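Local coordinates for mRNA-binding protein PUF3 (Saccharomyces cerevisiae, PDB 3K49) that binds 3' untranslated regions of mRNAs, chiefly those encoding mitochondrial proteins, and hastens deadenylation and decay of COX17 mRNA, at residues Arg44-Glu49 / Asn79-Lys84; Val153-Ile158 / Cys187-Arg192; Tyr215-Gln220 / Lys262-Val267. One frame throughout, in Å; residues are numbered along the deposited sequence.

Contact 1. Residues Arg44-Glu49 / Asn79-Lys84. With nucleotides of chain B.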
# COMPACT_ATOMS: atom_id res chain seq x y z
N ARG A 44 -8.14 17.88 -21.49
CA ARG A 44 -6.69 17.77 -21.51
C ARG A 44 -6.07 19.10 -21.97
O ARG A 44 -5.02 19.53 -21.49
CB ARG A 44 -6.24 16.60 -22.38
CG ARG A 44 -6.63 15.23 -21.83
CD ARG A 44 -6.16 14.12 -22.75
NE ARG A 44 -6.53 12.80 -22.23
CZ ARG A 44 -5.81 12.12 -21.35
NH1 ARG A 44 -4.68 12.63 -20.88
NH2 ARG A 44 -6.22 10.92 -20.94
N PHE A 45 -6.74 19.75 -22.92
CA PHE A 45 -6.33 21.08 -23.35
C PHE A 45 -6.31 22.04 -22.16
O PHE A 45 -5.29 22.70 -21.92
CB PHE A 45 -7.27 21.59 -24.45
CG PHE A 45 -7.11 23.07 -24.75
CD1 PHE A 45 -6.07 23.52 -25.55
CD2 PHE A 45 -8.03 23.99 -24.27
CE1 PHE A 45 -5.93 24.87 -25.86
CE2 PHE A 45 -7.89 25.35 -24.56
CZ PHE A 45 -6.85 25.79 -25.36
N ILE A 46 -7.41 22.13 -21.42
CA ILE A 46 -7.49 23.12 -20.35
C ILE A 46 -6.46 22.80 -19.27
O ILE A 46 -5.82 23.70 -18.71
CB ILE A 46 -8.88 23.21 -19.71
CG1 ILE A 46 -9.85 23.92 -20.65
CG2 ILE A 46 -8.81 23.99 -18.40
CD1 ILE A 46 -11.27 24.02 -20.10
N GLN A 47 -6.30 21.52 -18.98
CA GLN A 47 -5.33 21.10 -17.98
C GLN A 47 -3.94 21.62 -18.32
O GLN A 47 -3.20 22.09 -17.46
CB GLN A 47 -5.30 19.57 -17.86
CG GLN A 47 -6.51 18.96 -17.15
CD GLN A 47 -6.67 17.50 -17.48
OE1 GLN A 47 -5.75 16.71 -17.31
NE2 GLN A 47 -7.86 17.12 -17.96
N ARG A 48 -3.60 21.52 -19.59
CA ARG A 48 -2.30 21.87 -20.11
C ARG A 48 -2.09 23.39 -20.03
O ARG A 48 -1.05 23.87 -19.57
CB ARG A 48 -2.22 21.36 -21.55
CG ARG A 48 -0.87 21.40 -22.21
CD ARG A 48 -1.06 21.10 -23.69
NE ARG A 48 -2.01 20.00 -23.88
CZ ARG A 48 -2.80 19.87 -24.95
NH1 ARG A 48 -2.78 20.76 -25.93
NH2 ARG A 48 -3.64 18.83 -25.03
N GLU A 49 -3.09 24.15 -20.46
CA GLU A 49 -3.02 25.61 -20.40
C GLU A 49 -2.95 26.13 -18.97
O GLU A 49 -2.31 27.15 -18.72
CB GLU A 49 -4.20 26.24 -21.12
CG GLU A 49 -4.21 25.99 -22.62
CD GLU A 49 -2.89 26.36 -23.27
OE1 GLU A 49 -2.59 27.57 -23.35
OE2 GLU A 49 -2.15 25.44 -23.70
N ASN A 79 -13.02 16.33 -13.82
CA ASN A 79 -12.52 16.29 -12.46
C ASN A 79 -11.06 16.69 -12.45
O ASN A 79 -10.60 17.27 -11.48
CB ASN A 79 -12.78 14.93 -11.75
CG ASN A 79 -11.85 13.83 -12.21
OD1 ASN A 79 -10.81 13.59 -11.61
ND2 ASN A 79 -12.21 13.19 -13.31
N TYR A 80 -10.34 16.45 -13.55
CA TYR A 80 -8.94 16.91 -13.68
C TYR A 80 -8.79 18.44 -13.70
O TYR A 80 -7.80 18.98 -13.21
CB TYR A 80 -8.29 16.36 -14.94
CG TYR A 80 -8.33 14.88 -15.04
CD1 TYR A 80 -9.33 14.24 -15.76
CD2 TYR A 80 -7.37 14.10 -14.41
CE1 TYR A 80 -9.38 12.86 -15.85
CE2 TYR A 80 -7.41 12.70 -14.48
CZ TYR A 80 -8.42 12.09 -15.21
OH TYR A 80 -8.48 10.72 -15.30
N VAL A 81 -9.78 19.13 -14.26
CA VAL A 81 -9.72 20.57 -14.35
C VAL A 81 -9.90 21.21 -12.99
O VAL A 81 -9.24 22.20 -12.67
CB VAL A 81 -10.76 21.11 -15.32
CG1 VAL A 81 -10.82 22.63 -15.25
CG2 VAL A 81 -10.40 20.66 -16.71
N ILE A 82 -10.79 20.62 -12.18
CA ILE A 82 -10.92 21.06 -10.80
C ILE A 82 -9.63 20.83 -10.00
O ILE A 82 -9.18 21.71 -9.26
CB ILE A 82 -12.11 20.39 -10.11
CG1 ILE A 82 -13.34 20.58 -10.98
CG2 ILE A 82 -12.34 21.02 -8.75
CD1 ILE A 82 -13.48 22.03 -11.44
N GLN A 83 -9.02 19.66 -10.17
CA GLN A 83 -7.75 19.36 -9.53
C GLN A 83 -6.67 20.37 -9.89
O GLN A 83 -5.86 20.77 -9.02
CB GLN A 83 -7.27 17.97 -9.92
CG GLN A 83 -8.19 16.84 -9.45
CD GLN A 83 -7.59 15.47 -9.74
OE1 GLN A 83 -6.44 15.17 -9.36
NE2 GLN A 83 -8.35 14.64 -10.44
N LYS A 84 -6.63 20.79 -11.16
CA LYS A 84 -5.59 21.73 -11.58
C LYS A 84 -5.78 23.07 -10.91
O LYS A 84 -4.83 23.80 -10.70
CB LYS A 84 -5.52 21.91 -13.10
CG LYS A 84 -4.94 20.73 -13.85
CD LYS A 84 -3.48 20.57 -13.56
CE LYS A 84 -3.07 19.13 -13.84
NZ LYS A 84 -4.09 18.17 -13.29
P A B 10 -9.15 5.04 -16.97
OP1 A B 10 -9.82 3.86 -17.56
OP2 A B 10 -7.72 4.98 -16.59
O5' A B 10 -9.35 6.28 -17.96
C5' A B 10 -10.66 6.78 -18.23
C4' A B 10 -10.66 7.67 -19.45
O4' A B 10 -10.18 8.99 -19.07
C3' A B 10 -9.78 7.22 -20.63
O3' A B 10 -10.35 7.70 -21.84
C2' A B 10 -8.51 8.03 -20.39
O2' A B 10 -7.76 8.23 -21.57
C1' A B 10 -9.10 9.35 -19.89
N9 A B 10 -8.17 10.17 -19.13
C8 A B 10 -7.12 9.76 -18.34
N7 A B 10 -6.43 10.75 -17.82
C5 A B 10 -7.07 11.89 -18.28
C6 A B 10 -6.82 13.26 -18.09
N6 A B 10 -5.83 13.73 -17.33
N1 A B 10 -7.64 14.14 -18.71
C2 A B 10 -8.65 13.67 -19.45
N3 A B 10 -8.99 12.41 -19.70
C4 A B 10 -8.15 11.55 -19.08
P U B 9 -10.02 2.38 -11.38
OP1 U B 9 -10.88 1.89 -12.48
OP2 U B 9 -8.71 1.74 -11.12
O5' U B 9 -9.74 3.93 -11.61
C5' U B 9 -9.14 4.38 -12.81
C4' U B 9 -9.91 5.57 -13.33
O4' U B 9 -9.76 6.66 -12.40
C3' U B 9 -9.43 6.18 -14.63
O3' U B 9 -10.02 5.44 -15.69
C2' U B 9 -10.02 7.59 -14.57
O2' U B 9 -11.30 7.66 -15.18
C1' U B 9 -10.15 7.85 -13.06
N1 U B 9 -9.32 8.95 -12.52
C2 U B 9 -9.83 10.23 -12.58
O2 U B 9 -10.93 10.48 -13.04
N3 U B 9 -9.01 11.20 -12.06
C4 U B 9 -7.76 11.02 -11.48
O4 U B 9 -7.11 11.98 -11.11
C5 U B 9 -7.32 9.65 -11.45
C6 U B 9 -8.09 8.70 -11.95
O HOH W 1 -3.11 16.26 -15.22
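The carboxamide of Gln-47 crosses obliquely past the root of Tyr-80, its plane only 18° from that of the ring, with NE2 3.1 Å from Tyr-80 CB. Both groups attend to A10 of chain B. A glutamine suits the Watson-Crick edge of adenine because its amide offers one acceptor and one donor: A10 N6 donates to Gln-47 OE1 at 3.0 Å and 168°, while Gln-47 NE2 donates a hydrogen bond to A10 N1 at 3.1 Å, and this pairing sets its orientation. Ser-43 OG also bonds NE2 and helps hold the amide in place. The flat ring of Tyr-80 suits the face of the base, A10 C6 lying 3.3 Å above its centre. An extended Arg-44 covers the other adenine face, although the exact place of its NH2 is doubtful.

Next door, the edge of U9 of chain B is met by side chains of 79-84: Asn-79 OD1 accepts from U9 N3 at 3.0 Å, Asn-79 ND2 donates to U9 O2, and Gln-83 NE2 reaches U9 O4. Behind the bases, Ile-46 CG2 meets Val-81 CG1 at 4.0 Å, and the Lys-84 chain crosses Gln-47 at about a right angle before its NZ binds a water at 2.9 Å. Neighbouring, nearly parallel helices that pair amides with base edges and lay a flat side chain over the base are characteristic of consecutive Pumilio repeats, here the first and second.

Contact 2. Residues Val153-Ile158 / Cys187-Arg192. With nucleotides of chain B.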
# COMPACT_ATOMS: atom_id res chain seq x y z
N VAL A 153 -9.67 8.40 0.67
CA VAL A 153 -9.79 9.72 1.27
C VAL A 153 -9.32 9.66 2.71
O VAL A 153 -8.61 10.57 3.17
CB VAL A 153 -11.24 10.16 1.27
CG1 VAL A 153 -11.40 11.46 2.02
CG2 VAL A 153 -11.75 10.23 -0.15
N ILE A 154 -9.76 8.60 3.41
CA ILE A 154 -9.30 8.29 4.76
C ILE A 154 -7.78 8.21 4.84
O ILE A 154 -7.18 8.86 5.69
CB ILE A 154 -9.90 6.97 5.29
CG1 ILE A 154 -11.42 7.09 5.41
CG2 ILE A 154 -9.26 6.62 6.66
CD1 ILE A 154 -11.87 8.31 6.23
N GLN A 155 -7.17 7.41 3.96
CA GLN A 155 -5.71 7.25 3.92
C GLN A 155 -5.03 8.61 3.68
O GLN A 155 -4.07 8.98 4.35
CB GLN A 155 -5.32 6.27 2.81
CG GLN A 155 -5.50 4.79 3.12
CD GLN A 155 -5.25 3.91 1.90
OE1 GLN A 155 -4.13 3.82 1.41
NE2 GLN A 155 -6.30 3.24 1.41
N LYS A 156 -5.56 9.35 2.71
CA LYS A 156 -5.05 10.67 2.38
C LYS A 156 -5.13 11.59 3.61
O LYS A 156 -4.17 12.32 3.92
CB LYS A 156 -5.84 11.25 1.20
CG LYS A 156 -5.30 12.59 0.71
CD LYS A 156 -3.82 12.52 0.33
CE LYS A 156 -3.63 11.71 -0.93
NZ LYS A 156 -2.31 11.93 -1.55
N ALA A 157 -6.27 11.56 4.29
CA ALA A 157 -6.44 12.33 5.52
C ALA A 157 -5.38 11.95 6.58
O ALA A 157 -4.78 12.82 7.23
CB ALA A 157 -7.83 12.18 6.07
N ILE A 158 -5.14 10.66 6.74
CA ILE A 158 -4.09 10.24 7.69
C ILE A 158 -2.69 10.74 7.29
O ILE A 158 -1.87 11.07 8.15
CB ILE A 158 -4.07 8.71 7.89
CG1 ILE A 158 -5.38 8.24 8.52
CG2 ILE A 158 -2.88 8.30 8.74
CD1 ILE A 158 -5.65 6.82 8.31
N CYS A 187 -6.71 -3.11 5.65
CA CYS A 187 -5.32 -3.36 5.97
C CYS A 187 -4.43 -2.19 5.54
O CYS A 187 -3.40 -1.92 6.16
CB CYS A 187 -4.84 -4.70 5.40
SG CYS A 187 -4.76 -4.86 3.62
N ARG A 188 -4.84 -1.49 4.49
CA ARG A 188 -4.16 -0.28 4.06
C ARG A 188 -4.27 0.82 5.12
O ARG A 188 -3.27 1.45 5.49
CB ARG A 188 -4.74 0.22 2.72
CG ARG A 188 -4.53 -0.77 1.59
CD ARG A 188 -3.04 -0.91 1.18
NE ARG A 188 -2.96 -1.55 -0.13
CZ ARG A 188 -1.86 -1.67 -0.87
NH1 ARG A 188 -0.71 -1.19 -0.44
NH2 ARG A 188 -1.93 -2.26 -2.06
N VAL A 189 -5.49 1.05 5.59
CA VAL A 189 -5.73 2.02 6.65
C VAL A 189 -4.94 1.65 7.90
O VAL A 189 -4.25 2.50 8.48
CB VAL A 189 -7.22 2.15 6.97
CG1 VAL A 189 -7.44 2.96 8.22
CG2 VAL A 189 -7.96 2.77 5.80
N ILE A 190 -5.03 0.39 8.30
CA ILE A 190 -4.30 -0.08 9.47
C ILE A 190 -2.81 0.21 9.29
O ILE A 190 -2.15 0.74 10.18
CB ILE A 190 -4.52 -1.59 9.70
CG1 ILE A 190 -5.98 -1.86 10.08
CG2 ILE A 190 -3.56 -2.11 10.77
CD1 ILE A 190 -6.51 -0.89 11.10
N GLN A 191 -2.27 -0.12 8.12
CA GLN A 191 -0.89 0.17 7.83
C GLN A 191 -0.57 1.68 7.98
O GLN A 191 0.51 2.04 8.46
CB GLN A 191 -0.50 -0.38 6.46
CG GLN A 191 -0.42 -1.91 6.46
CD GLN A 191 -0.12 -2.52 5.09
OE1 GLN A 191 0.91 -2.26 4.47
NE2 GLN A 191 -1.03 -3.37 4.62
N ARG A 192 -1.51 2.54 7.59
CA ARG A 192 -1.27 3.98 7.73
C ARG A 192 -1.38 4.41 9.19
O ARG A 192 -0.57 5.22 9.66
CB ARG A 192 -2.21 4.81 6.86
CG ARG A 192 -1.87 4.76 5.39
CD ARG A 192 -0.62 5.57 5.13
NE ARG A 192 -0.33 5.67 3.70
CZ ARG A 192 0.60 4.95 3.07
NH1 ARG A 192 1.33 4.08 3.74
NH2 ARG A 192 0.79 5.11 1.77
P A B 6 -1.39 -9.32 -6.25
OP1 A B 6 -2.12 -9.37 -7.54
OP2 A B 6 -0.00 -8.78 -6.22
O5' A B 6 -2.25 -8.47 -5.22
C5' A B 6 -3.53 -8.92 -4.80
C4' A B 6 -4.11 -7.97 -3.76
O4' A B 6 -3.25 -7.91 -2.59
C3' A B 6 -4.22 -6.50 -4.16
O3' A B 6 -5.35 -6.29 -5.01
C2' A B 6 -4.40 -5.83 -2.80
O2' A B 6 -5.71 -5.96 -2.30
C1' A B 6 -3.47 -6.67 -1.93
N9 A B 6 -2.17 -6.05 -1.67
C8 A B 6 -1.07 -6.03 -2.49
N7 A B 6 -0.03 -5.41 -1.96
C5 A B 6 -0.50 -5.01 -0.71
C6 A B 6 0.12 -4.31 0.35
N6 A B 6 1.39 -3.88 0.30
N1 A B 6 -0.60 -4.07 1.46
C2 A B 6 -1.88 -4.49 1.48
N3 A B 6 -2.57 -5.15 0.55
C4 A B 6 -1.81 -5.38 -0.53
P A B 7 -5.33 -5.09 -6.08
OP1 A B 7 -6.36 -5.39 -7.11
OP2 A B 7 -3.93 -4.88 -6.50
O5' A B 7 -5.84 -3.83 -5.25
C5' A B 7 -6.95 -3.98 -4.38
C4' A B 7 -7.65 -2.65 -4.14
O4' A B 7 -6.94 -1.89 -3.13
C3' A B 7 -7.90 -1.68 -5.30
O3' A B 7 -9.23 -1.20 -5.16
C2' A B 7 -6.98 -0.52 -4.93
O2' A B 7 -7.39 0.75 -5.45
C1' A B 7 -7.16 -0.54 -3.42
N9 A B 7 -6.26 0.28 -2.61
C8 A B 7 -6.64 1.04 -1.54
N7 A B 7 -5.66 1.70 -0.98
C5 A B 7 -4.55 1.34 -1.74
C6 A B 7 -3.21 1.70 -1.65
N6 A B 7 -2.74 2.52 -0.70
N1 A B 7 -2.36 1.18 -2.56
C2 A B 7 -2.84 0.33 -3.49
N3 A B 7 -4.09 -0.11 -3.66
C4 A B 7 -4.91 0.45 -2.74
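Gln-155 and Val-189, whose CA atoms are 5.9 Å apart, mark the register of two helices that run almost parallel, 5° apart with axes separated by 9.8 Å. Branched aliphatic side chains suit the inner side: Val-189 CG2 lies 4.2 Å from Ile-154 CG2, and Ile-158 CD1 touches Val-189 CG1. Ile-158 CG2 rests against the CB of Arg-192, whose NE forms a salt bridge with Glu-159.

The amide of Gln-155 passes the foot of Arg-188, NE2 being 3.6 Å from its CB, and faces the Hoogsteen atoms of A7 of chain B. A7 N6 donates to Gln-155 OE1 at 2.8 Å, and Gln-155 NE2 donates to A7 N7 at 2.9 Å, nearly straight at 169°. A bend at chi2 (-68°) lets Arg-188 send its guanidinium between two bases: A7 N1 lies over the centre of one face, while A6 C6 lies over the opposite face, toward the rim. Gln-191 NE2 donates to A6 N1 at 3.3 Å, and Cys-187 SG is 3.6 Å from A6 C2.

An acceptor for an amino group set beside a donor for a ring nitrogen matches adenine, whereas guanine would offer a carbonyl there. A further weak NE2 bond to Asn-151 O favours this orientation. The flat cation probably polarises the bases it lies between, and the choice of adenine at A7 is likely to rest mainly on the glutamine amide.

Contact 3. Residues Tyr215-Gln220 / Lys262-Val267. With nucleotides of chain B.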
# COMPACT_ATOMS: atom_id res chain seq x y z
N TYR A 215 -3.61 -16.38 12.44
CA TYR A 215 -4.58 -16.13 11.38
C TYR A 215 -4.07 -15.06 10.43
O TYR A 215 -4.15 -15.21 9.21
CB TYR A 215 -5.95 -15.73 11.94
CG TYR A 215 -6.44 -16.64 13.02
CD1 TYR A 215 -6.39 -16.25 14.36
CD2 TYR A 215 -6.94 -17.90 12.73
CE1 TYR A 215 -6.83 -17.09 15.38
CE2 TYR A 215 -7.39 -18.75 13.73
CZ TYR A 215 -7.34 -18.34 15.05
OH TYR A 215 -7.78 -19.18 16.05
N LEU A 216 -3.53 -13.99 11.00
CA LEU A 216 -3.01 -12.88 10.19
C LEU A 216 -1.92 -13.33 9.23
O LEU A 216 -1.91 -12.94 8.07
CB LEU A 216 -2.50 -11.74 11.08
CG LEU A 216 -3.61 -11.09 11.92
CD1 LEU A 216 -3.05 -10.49 13.20
CD2 LEU A 216 -4.37 -10.06 11.11
N ILE A 217 -1.00 -14.16 9.71
CA ILE A 217 0.11 -14.58 8.86
C ILE A 217 -0.35 -15.29 7.59
O ILE A 217 0.29 -15.20 6.54
CB ILE A 217 1.10 -15.44 9.65
CG1 ILE A 217 1.83 -14.59 10.69
CG2 ILE A 217 2.08 -16.15 8.71
CD1 ILE A 217 2.92 -15.38 11.45
N GLN A 218 -1.49 -15.97 7.67
CA GLN A 218 -1.91 -16.82 6.58
C GLN A 218 -3.04 -16.22 5.76
O GLN A 218 -3.46 -16.80 4.75
CB GLN A 218 -2.34 -18.19 7.11
CG GLN A 218 -1.31 -18.84 7.98
CD GLN A 218 -1.83 -20.06 8.67
OE1 GLN A 218 -2.28 -21.01 8.02
NE2 GLN A 218 -1.76 -20.07 10.00
N ASP A 219 -3.55 -15.08 6.21
CA ASP A 219 -4.57 -14.35 5.46
C ASP A 219 -4.02 -13.60 4.25
O ASP A 219 -2.87 -13.12 4.26
CB ASP A 219 -5.28 -13.37 6.38
CG ASP A 219 -6.57 -12.88 5.80
OD1 ASP A 219 -6.76 -11.64 5.74
OD2 ASP A 219 -7.40 -13.73 5.40
N GLN A 220 -4.84 -13.48 3.21
CA GLN A 220 -4.42 -12.80 1.98
C GLN A 220 -4.19 -11.29 2.11
O GLN A 220 -3.57 -10.68 1.24
CB GLN A 220 -5.41 -13.05 0.85
CG GLN A 220 -6.80 -12.57 1.16
CD GLN A 220 -7.74 -12.74 -0.01
OE1 GLN A 220 -7.39 -12.42 -1.16
NE2 GLN A 220 -8.94 -13.25 0.26
N LYS A 262 1.04 -20.19 0.34
CA LYS A 262 1.09 -19.11 -0.65
C LYS A 262 1.32 -17.73 -0.02
O LYS A 262 2.19 -16.97 -0.46
CB LYS A 262 -0.21 -19.11 -1.49
CG LYS A 262 -0.29 -17.96 -2.47
CD LYS A 262 -1.60 -17.99 -3.23
CE LYS A 262 -1.83 -16.68 -3.99
NZ LYS A 262 -0.62 -16.27 -4.75
N PHE A 263 0.54 -17.44 1.01
CA PHE A 263 0.59 -16.14 1.68
C PHE A 263 1.65 -16.09 2.77
O PHE A 263 2.40 -15.11 2.88
CB PHE A 263 -0.79 -15.80 2.26
CG PHE A 263 -1.87 -15.69 1.21
CD1 PHE A 263 -3.01 -16.48 1.30
CD2 PHE A 263 -1.75 -14.80 0.15
CE1 PHE A 263 -4.02 -16.39 0.34
CE2 PHE A 263 -2.75 -14.71 -0.82
CZ PHE A 263 -3.88 -15.51 -0.72
N ALA A 264 1.72 -17.13 3.59
CA ALA A 264 2.60 -17.13 4.74
C ALA A 264 4.09 -17.24 4.35
O ALA A 264 4.97 -16.84 5.12
CB ALA A 264 2.19 -18.24 5.74
N SER A 265 4.36 -17.76 3.16
CA SER A 265 5.75 -17.88 2.70
C SER A 265 6.42 -16.52 2.61
O SER A 265 7.61 -16.40 2.83
CB SER A 265 5.83 -18.60 1.35
OG SER A 265 5.13 -17.89 0.33
N ASN A 266 5.64 -15.49 2.26
CA ASN A 266 6.17 -14.12 2.21
C ASN A 266 6.53 -13.61 3.61
O ASN A 266 7.47 -12.84 3.77
CB ASN A 266 5.16 -13.17 1.55
CG ASN A 266 4.92 -13.49 0.08
OD1 ASN A 266 5.80 -13.31 -0.77
ND2 ASN A 266 3.72 -13.94 -0.23
N VAL A 267 5.78 -14.05 4.61
CA VAL A 267 6.07 -13.65 5.98
C VAL A 267 7.35 -14.30 6.50
O VAL A 267 8.11 -13.69 7.27
CB VAL A 267 4.89 -13.92 6.93
CG1 VAL A 267 5.36 -13.91 8.37
CG2 VAL A 267 3.80 -12.86 6.72
P U B 5 1.20 -14.71 -7.94
OP1 U B 5 -0.15 -14.80 -8.53
OP2 U B 5 2.25 -13.89 -8.59
O5' U B 5 1.08 -14.21 -6.43
C5' U B 5 0.99 -12.83 -6.13
C4' U B 5 0.00 -12.64 -5.00
O4' U B 5 0.59 -13.10 -3.77
C3' U B 5 -0.41 -11.22 -4.69
O3' U B 5 -1.42 -10.81 -5.62
C2' U B 5 -0.98 -11.39 -3.29
O2' U B 5 -2.27 -11.94 -3.34
C1' U B 5 -0.01 -12.42 -2.69
N1 U B 5 1.06 -11.85 -1.84
C2 U B 5 0.81 -11.72 -0.49
O2 U B 5 -0.24 -12.07 0.02
N3 U B 5 1.84 -11.18 0.24
C4 U B 5 3.05 -10.75 -0.23
O4 U B 5 3.85 -10.24 0.54
C5 U B 5 3.23 -10.91 -1.64
C6 U B 5 2.26 -11.44 -2.38
P G B 4 5.16 -17.07 -11.10
OP1 G B 4 3.93 -16.61 -11.79
OP2 G B 4 6.42 -16.29 -11.25
O5' G B 4 4.84 -17.20 -9.55
C5' G B 4 3.89 -18.15 -9.08
C4' G B 4 3.53 -17.85 -7.65
O4' G B 4 4.71 -17.99 -6.82
C3' G B 4 3.11 -16.41 -7.41
O3' G B 4 1.75 -16.21 -7.77
C2' G B 4 3.39 -16.23 -5.92
O2' G B 4 2.36 -16.70 -5.08
C1' G B 4 4.65 -17.08 -5.74
N9 G B 4 5.88 -16.30 -5.72
C8 G B 4 6.52 -15.68 -6.76
N7 G B 4 7.61 -15.06 -6.39
C5 G B 4 7.68 -15.29 -5.02
C6 G B 4 8.63 -14.86 -4.07
O6 G B 4 9.66 -14.18 -4.25
N1 G B 4 8.31 -15.31 -2.80
C2 G B 4 7.22 -16.08 -2.49
N2 G B 4 7.07 -16.43 -1.21
N3 G B 4 6.33 -16.48 -3.36
C4 G B 4 6.63 -16.05 -4.60
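Phe-263 lays its ring on the backbone of Gln-220: the CA of Gln-220 stands 3.6 Å from the Phe-263 ring centroid and only 5° off its normal, a CH-pi contact straight over the face. Gln-220 CB adds to it, touching Phe-263 CZ, while the chi1 of 60° puts CG between the backbone N and carbonyl carbon and leads the polar end away. The opposite face carries the aliphatic CD of Lys-262, and U5 of chain B brings its O2 to the ring's edge. Replacing Phe-263 by an alanine would probably leave the Gln-220 backbone and the Lys-262 chain without the flat surface between them, opening a gap beside U5.

Deeper in, the small Ala-264 lets the backbones come close. Ile-217 CG2 meets Ala-264 CB at 3.6 Å and Val-267 CG1 at 4.0 Å, its side chain crossing the valine at about a right angle; Ala-264 CA also makes a bent CA-H...O contact with Ile-217 O, 3.5 Å away.

This joins the sixth and seventh Pumilio repeats, and residues of the seventh carry the contact on to RNA. Ser-265 OG accepts from N2 of G4 of chain B at 2.9 Å and 155°, as serine does in other PUF repeats that read guanine. Lys-262 NZ donates to G4 O2' at 3.0 Å, with a weak bond to U5 O5', while Asn-266 ND2 lies 3.3 Å from U5 C4.

Outside this shell, Tyr-258 packs on both Ile-217 and Ala-264, and Ile-226 covers Ile-217 and Val-267. Asp-219 fixes the turn beneath the phenylalanine: its OD1 caps Gly-222 N at the start of helix 222-230, and its backbone O accepts from Asn-223 ND2.

The three contacts are three of the joints between consecutive repeats of one Pumilio homology domain: 1 and 2, 4 and 5, and 6 and 7. None touches another: centres of contacts 1 and 2 lie 27 Å apart, those of contacts 2 and 3 lie 21 Å apart, and those of contacts 1 and 3, on opposite sides of the chain's centre, are 43 Å apart. The RNA links them. It runs against the protein chain, with A10 and U9 at contact 1, A7 and A6 at contact 2, and U5 and G4 at contact 3. Tyr-80, Arg-188 and Asn-266 hold corresponding places in their repeats, each following an Asn, Cys or Ser that faces a base.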